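Local coordinates for NDP-N-acetyl-D-galactosaminuronic acid dehydrogenase (Methanosarcina mazei Go1, PDB 3G79), which probably oxidises UDP-N-acetyl-alpha-D-mannosamine to UDP-N-acetyl-alpha-D-mannosaminouronate, reducing two NAD+ to NADH in the process, at residues 51-54 / 55-58; 71-74 / 75-79. All blocks are in the same frame, centred on the assembly; numbering follows the deposited sequence.

Interaction 1. Residues 51-54 / 55-58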
ATOM      1  N   ARG A  51       2.657   5.567 -43.479  1.00 41.56           N
ATOM      2  CA  ARG A  51       1.833   5.579 -44.713  1.00 44.00           C
ATOM      3  C   ARG A  51       1.577   7.034 -45.186  1.00 45.67           C
ATOM      4  O   ARG A  51       1.679   7.964 -44.392  1.00 45.35           O
ATOM      5  CB  ARG A  51       0.476   4.928 -44.381  1.00 44.84           C
ATOM      6  CG  ARG A  51      -0.142   3.975 -45.423  1.00 63.98           C
ATOM      7  CD  ARG A  51      -1.665   4.090 -45.410  1.00 46.88           C
ATOM      8  NE  ARG A  51      -2.384   2.833 -45.127  1.00 64.86           N
ATOM      9  CZ  ARG A  51      -2.817   2.436 -43.918  1.00 48.57           C
ATOM     10  NH1 ARG A  51      -2.597   3.169 -42.824  1.00 64.76           N
ATOM     11  NH2 ARG A  51      -3.481   1.286 -43.800  1.00 64.92           N
ATOM     12  N   ASN A  52       1.243   7.255 -46.457  1.00 48.40           N
ATOM     13  CA  ASN A  52       0.411   8.437 -46.785  1.00 50.96           C
ATOM     14  C   ASN A  52      -1.056   8.190 -46.430  1.00 51.64           C
ATOM     15  O   ASN A  52      -1.905   8.072 -47.327  1.00 52.03           O
ATOM     16  CB  ASN A  52       0.501   8.879 -48.247  1.00 53.16           C
ATOM     17  CG  ASN A  52      -0.627   9.875 -48.643  1.00 74.64           C
ATOM     18  OD1 ASN A  52      -1.034   9.933 -49.808  1.00 55.11           O
ATOM     19  ND2 ASN A  52      -1.146  10.637 -47.665  1.00 54.82           N
ATOM     20  N   SER A  53      -1.346   8.083 -45.130  1.00 51.87           N
ATOM     21  CA  SER A  53      -2.704   8.149 -44.643  1.00 52.38           C
ATOM     22  C   SER A  53      -3.033   9.569 -44.995  1.00 53.24           C
ATOM     23  O   SER A  53      -2.624  10.447 -44.243  1.00 54.21           O
ATOM     24  CB  SER A  53      -2.779   8.062 -43.106  1.00 52.37           C
ATOM     25  OG  SER A  53      -2.112   6.943 -42.538  1.00 60.79           O
ATOM     26  N   LYS A  54      -3.706   9.834 -46.118  1.00 52.75           N
ATOM     27  CA  LYS A  54      -4.311  11.161 -46.292  1.00 52.55           C
ATOM     28  C   LYS A  54      -4.811  11.490 -44.891  1.00 51.61           C
ATOM     29  O   LYS A  54      -5.600  10.720 -44.311  1.00 52.53           O
ATOM     30  CB  LYS A  54      -5.476  11.118 -47.276  1.00 53.08           C
ATOM     31  CG  LYS A  54      -6.013  12.470 -47.679  1.00 59.88           C
ATOM     32  CD  LYS A  54      -6.944  12.336 -48.882  1.00 54.42           C
ATOM     33  CE  LYS A  54      -8.226  11.534 -48.554  1.00 60.54           C
ATOM     34  NZ  LYS A  54      -9.044  11.195 -49.790  1.00 54.63           N
ATOM     35  N   SER A  55      -4.311  12.584 -44.325  1.00 49.38           N
ATOM     36  CA  SER A  55      -4.492  12.874 -42.887  1.00 47.70           C
ATOM     37  C   SER A  55      -3.171  12.911 -42.129  1.00 45.30           C
ATOM     38  O   SER A  55      -3.007  13.725 -41.227  1.00 45.61           O
ATOM     39  CB  SER A  55      -5.432  11.871 -42.182  1.00 48.05           C
ATOM     40  OG  SER A  55      -4.733  10.777 -41.602  1.00 44.62           O
ATOM     41  N   SER A  56      -2.255  12.011 -42.478  1.00 43.12           N
ATOM     42  CA  SER A  56      -0.950  11.886 -41.800  1.00 41.67           C
ATOM     43  C   SER A  56       0.217  11.864 -42.796  1.00 40.58           C
ATOM     44  O   SER A  56       1.373  12.022 -42.397  1.00 40.16           O
ATOM     45  CB  SER A  56      -0.893  10.640 -40.885  1.00 41.49           C
ATOM     46  OG  SER A  56      -2.119  10.381 -40.198  1.00 34.40           O
ATOM     47  N   GLY A  57      -0.091  11.685 -44.086  1.00 39.56           N
ATOM     48  CA  GLY A  57       0.910  11.672 -45.142  1.00 38.82           C
ATOM     49  C   GLY A  57       1.969  12.740 -45.010  1.00 38.85           C
ATOM     50  O   GLY A  57       3.145  12.463 -45.184  1.00 39.24           O
ATOM     51  N   TYR A  58       1.534  13.954 -44.690  1.00 39.13           N
ATOM     52  CA  TYR A  58       2.386  15.155 -44.510  1.00 39.97           C
ATOM     53  C   TYR A  58       3.617  15.024 -43.585  1.00 39.91           C
ATOM     54  O   TYR A  58       4.666  15.659 -43.853  1.00 40.48           O
ATOM     55  CB  TYR A  58       1.523  16.327 -43.996  1.00 40.73           C
ATOM     56  CG  TYR A  58       1.190  16.277 -42.508  1.00 34.55           C
ATOM     57  CD1 TYR A  58       0.186  15.434 -42.022  1.00 40.66           C
ATOM     58  CD2 TYR A  58       1.880  17.068 -41.597  1.00 40.73           C
ATOM     59  CE1 TYR A  58      -0.125  15.365 -40.645  1.00 35.03           C
ATOM     60  CE2 TYR A  58       1.586  17.023 -40.211  1.00 35.44           C
ATOM     61  CZ  TYR A  58       0.571  16.168 -39.751  1.00 40.94           C
ATOM     62  OH  TYR A  58       0.264  16.121 -38.402  1.00 36.60           O
TER

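Interaction 2. Residues 71-74 / 75-79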
ATOM      1  N   LYS A  71       1.145  21.081 -30.752  1.00 69.95           N
ATOM      2  CA  LYS A  71       1.059  21.609 -29.358  1.00 70.61           C
ATOM      3  C   LYS A  71       2.348  21.993 -28.591  1.00 70.47           C
ATOM      4  O   LYS A  71       2.269  22.341 -27.399  1.00 70.88           O
ATOM      5  CB  LYS A  71       0.124  20.759 -28.448  1.00 70.70           C
ATOM      6  CG  LYS A  71      -1.382  20.993 -28.699  1.00 85.02           C
ATOM      7  CD  LYS A  71      -2.256  20.691 -27.488  1.00 70.48           C
ATOM      8  CE  LYS A  71      -2.311  21.873 -26.533  1.00 84.95           C
ATOM      9  NZ  LYS A  71      -3.390  21.716 -25.524  1.00 69.82           N
ATOM     10  N   GLY A  72       3.505  21.966 -29.253  1.00 69.49           N
ATOM     11  CA  GLY A  72       4.781  22.285 -28.584  1.00 68.42           C
ATOM     12  C   GLY A  72       5.162  21.247 -27.528  1.00 67.08           C
ATOM     13  O   GLY A  72       4.417  21.000 -26.572  1.00 67.34           O
ATOM     14  N   GLU A  73       6.320  20.620 -27.694  1.00 65.14           N
ATOM     15  CA  GLU A  73       6.679  19.515 -26.820  1.00 63.18           C
ATOM     16  C   GLU A  73       8.082  19.656 -26.314  1.00 61.46           C
ATOM     17  O   GLU A  73       8.975  19.933 -27.102  1.00 60.52           O
ATOM     18  CB  GLU A  73       6.575  18.193 -27.580  1.00 62.90           C
ATOM     19  CG  GLU A  73       7.099  17.007 -26.818  1.00 59.40           C
ATOM     20  CD  GLU A  73       6.405  16.842 -25.502  1.00 61.88           C
ATOM     21  OE1 GLU A  73       5.174  16.680 -25.504  1.00 59.70           O
ATOM     22  OE2 GLU A  73       7.088  16.878 -24.462  1.00 59.71           O
ATOM     23  N   GLU A  74       8.264  19.445 -25.005  1.00 61.25           N
ATOM     24  CA  GLU A  74       9.597  19.284 -24.411  1.00 61.08           C
ATOM     25  C   GLU A  74      10.539  20.099 -25.248  1.00 60.35           C
ATOM     26  O   GLU A  74      11.533  19.564 -25.731  1.00 59.62           O
ATOM     27  CB  GLU A  74      10.065  17.805 -24.445  1.00 60.82           C
ATOM     28  CG  GLU A  74       9.929  17.034 -23.129  1.00 68.33           C
ATOM     29  CD  GLU A  74      10.771  17.623 -21.978  1.00 61.59           C
ATOM     30  OE1 GLU A  74      10.207  18.371 -21.137  1.00 68.47           O
ATOM     31  OE2 GLU A  74      11.997  17.353 -21.921  1.00 68.49           O
ATOM     32  N   PRO A  75      10.215  21.391 -25.437  1.00 60.50           N
ATOM     33  CA  PRO A  75      10.792  22.228 -26.508  1.00 59.76           C
ATOM     34  C   PRO A  75      12.268  21.934 -26.758  1.00 57.53           C
ATOM     35  O   PRO A  75      13.119  22.847 -26.780  1.00 58.84           O
ATOM     36  CB  PRO A  75      10.529  23.669 -26.034  1.00 60.60           C
ATOM     37  CG  PRO A  75       9.209  23.552 -25.254  1.00 77.82           C
ATOM     38  CD  PRO A  75       9.283  22.160 -24.575  1.00 61.32           C
ATOM     39  N   GLY A  76      12.530  20.639 -26.901  1.00 53.45           N
ATOM     40  CA  GLY A  76      13.718  20.106 -27.530  1.00 50.45           C
ATOM     41  C   GLY A  76      13.292  19.175 -28.662  1.00 47.14           C
ATOM     42  O   GLY A  76      14.125  18.777 -29.488  1.00 46.18           O
ATOM     43  N   LEU A  77      11.998  18.835 -28.719  1.00 44.98           N
ATOM     44  CA  LEU A  77      11.556  17.850 -29.704  1.00 43.86           C
ATOM     45  C   LEU A  77      11.914  18.290 -31.109  1.00 43.50           C
ATOM     46  O   LEU A  77      12.710  17.630 -31.766  1.00 44.74           O
ATOM     47  CB  LEU A  77      10.073  17.480 -29.583  1.00 43.06           C
ATOM     48  CG  LEU A  77       9.654  16.354 -30.560  1.00 56.10           C
ATOM     49  CD1 LEU A  77      10.667  15.192 -30.632  1.00 41.92           C
ATOM     50  CD2 LEU A  77       8.274  15.802 -30.265  1.00 41.88           C
ATOM     51  N   GLU A  78      11.381  19.420 -31.548  1.00 42.18           N
ATOM     52  CA  GLU A  78      11.699  19.956 -32.874  1.00 41.59           C
ATOM     53  C   GLU A  78      13.211  20.158 -33.105  1.00 41.80           C
ATOM     54  O   GLU A  78      13.704  20.016 -34.235  1.00 41.77           O
ATOM     55  CB  GLU A  78      10.920  21.252 -33.122  1.00 40.60           C
ATOM     56  CG  GLU A  78      11.066  21.778 -34.541  1.00 47.92           C
ATOM     57  CD  GLU A  78       9.737  22.207 -35.183  1.00 41.40           C
ATOM     58  OE1 GLU A  78       8.640  21.911 -34.626  1.00 47.99           O
ATOM     59  OE2 GLU A  78       9.811  22.826 -36.260  1.00 47.72           O
ATOM     60  N   GLU A  79      13.947  20.483 -32.038  1.00 41.36           N
ATOM     61  CA  GLU A  79      15.400  20.708 -32.158  1.00 40.39           C
ATOM     62  C   GLU A  79      16.140  19.364 -32.276  1.00 37.49           C
ATOM     63  O   GLU A  79      17.107  19.239 -33.020  1.00 36.90           O
ATOM     64  CB  GLU A  79      15.942  21.544 -30.989  1.00 41.45           C
ATOM     65  CG  GLU A  79      15.374  22.985 -30.912  1.00 51.97           C
ATOM     66  CD  GLU A  79      14.035  23.105 -30.129  1.00 43.21           C
ATOM     67  OE1 GLU A  79      13.711  24.243 -29.708  1.00 52.10           O
ATOM     68  OE2 GLU A  79      13.310  22.087 -29.942  1.00 51.68           O
TER

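Interaction 1. Residues 51-54 / 55-58
Gly-57 N donates to Ser-53 O across a tight surface turn. This bond is 2.8 Å long and bent to 148° at the hydrogen, and it arrives above the carbonyl plane. Ser-56 N is directed at the same oxygen, but at a modelled distance too short to take literally. Before the turn, Asn-52 is the centre of an inverse gamma turn, closed by a weak bond from Ser-53 N to Arg-51 O.

Among the side chains, the hydroxyls of Ser-55 and Ser-56 pair at 3.0 Å between their OG atoms. Both lie against Ser-53 CB, at 3.7 Å from Ser-55 OG and 3.8 Å from Ser-56 OG. Serine suits these places: its short side chain keeps each hydroxyl close to the backbone, where the two OG atoms can reach each other, and a polar group sits well at the surface.

Van der Waals contact closes the other flank. With its CG anti to the backbone N (chi1 166°), Asn-52 brings ND2 to 3.4 Å from Gly-57 CA, an approach that the bare glycine permits.

The turn lies in the NAD binding domain, between strand 45-49, whose parallel neighbours are strands 20-24 and 90-93, and helix 59-63.

Interaction 2. Residues 71-74 / 75-79
Glu-73 and Leu-77, four residues apart, meet through their aliphatic parts where a loop runs into helix 77-86. The glutamate's CG lies 3.8 Å from Leu-77 CD2, its CB 4.0 Å from the same methyl, and the two side chains slant across one another. In Glu-73, CG stands anti to the backbone N (chi1 172°), which sets the methylenes against leucine; a bend at chi2 (57°) then turns the carboxylate off the hydrocarbon. Leucine suits the buried first position of the helix, and its CB also packs 3.7 Å from Glu-73 O.

The polar end of Glu-73 is held by backbone N-H groups of the same chain. OE1 accepts from Gly-186 N and OE2 from Leu-188 N, at the start of helix 188-194. Glu-74 lies nearby, its side chain touching Leu-189 and Lys-190 of that helix.

Backbone bonding across the turn is less certain. Leu-77 N makes a weak bond to Glu-74 O at 3.1 Å, with the place of that oxygen itself in doubt. Pro-75 has no N-H to give, and its ring restricts its own phi. Gly-76 occupies the N-cap position but, as glycine, brings no side-chain cap.

Glu-73 thus divides its work: its methylenes cover a buried leucine, while its carboxylate, gripped by one bond on each oxygen, ties the loop leading into helix 77-86 to the start of helix 188-194. The positive end of the helix 188-194 dipole would be expected to stabilise the negative charge.

In the fold
Interactions 1 and 2 follow each other along the chain, with helix 59-63 between them, and both belong to the NAD binding domain. Their centres are 21 Å apart and their nearest atoms about 9 Å apart, so they do not touch, although they lie on the same side of the chain's centre. The first shapes the loop leaving strand 45-49; the second begins helix 77-86, which leads on to edge strand 90-93, the parallel neighbour of strand 45-49. In Rossmann-type folds the end of the second strand commonly borders the adenosine ribose, so the start of the loop 51-58 probably lies near the cofactor site.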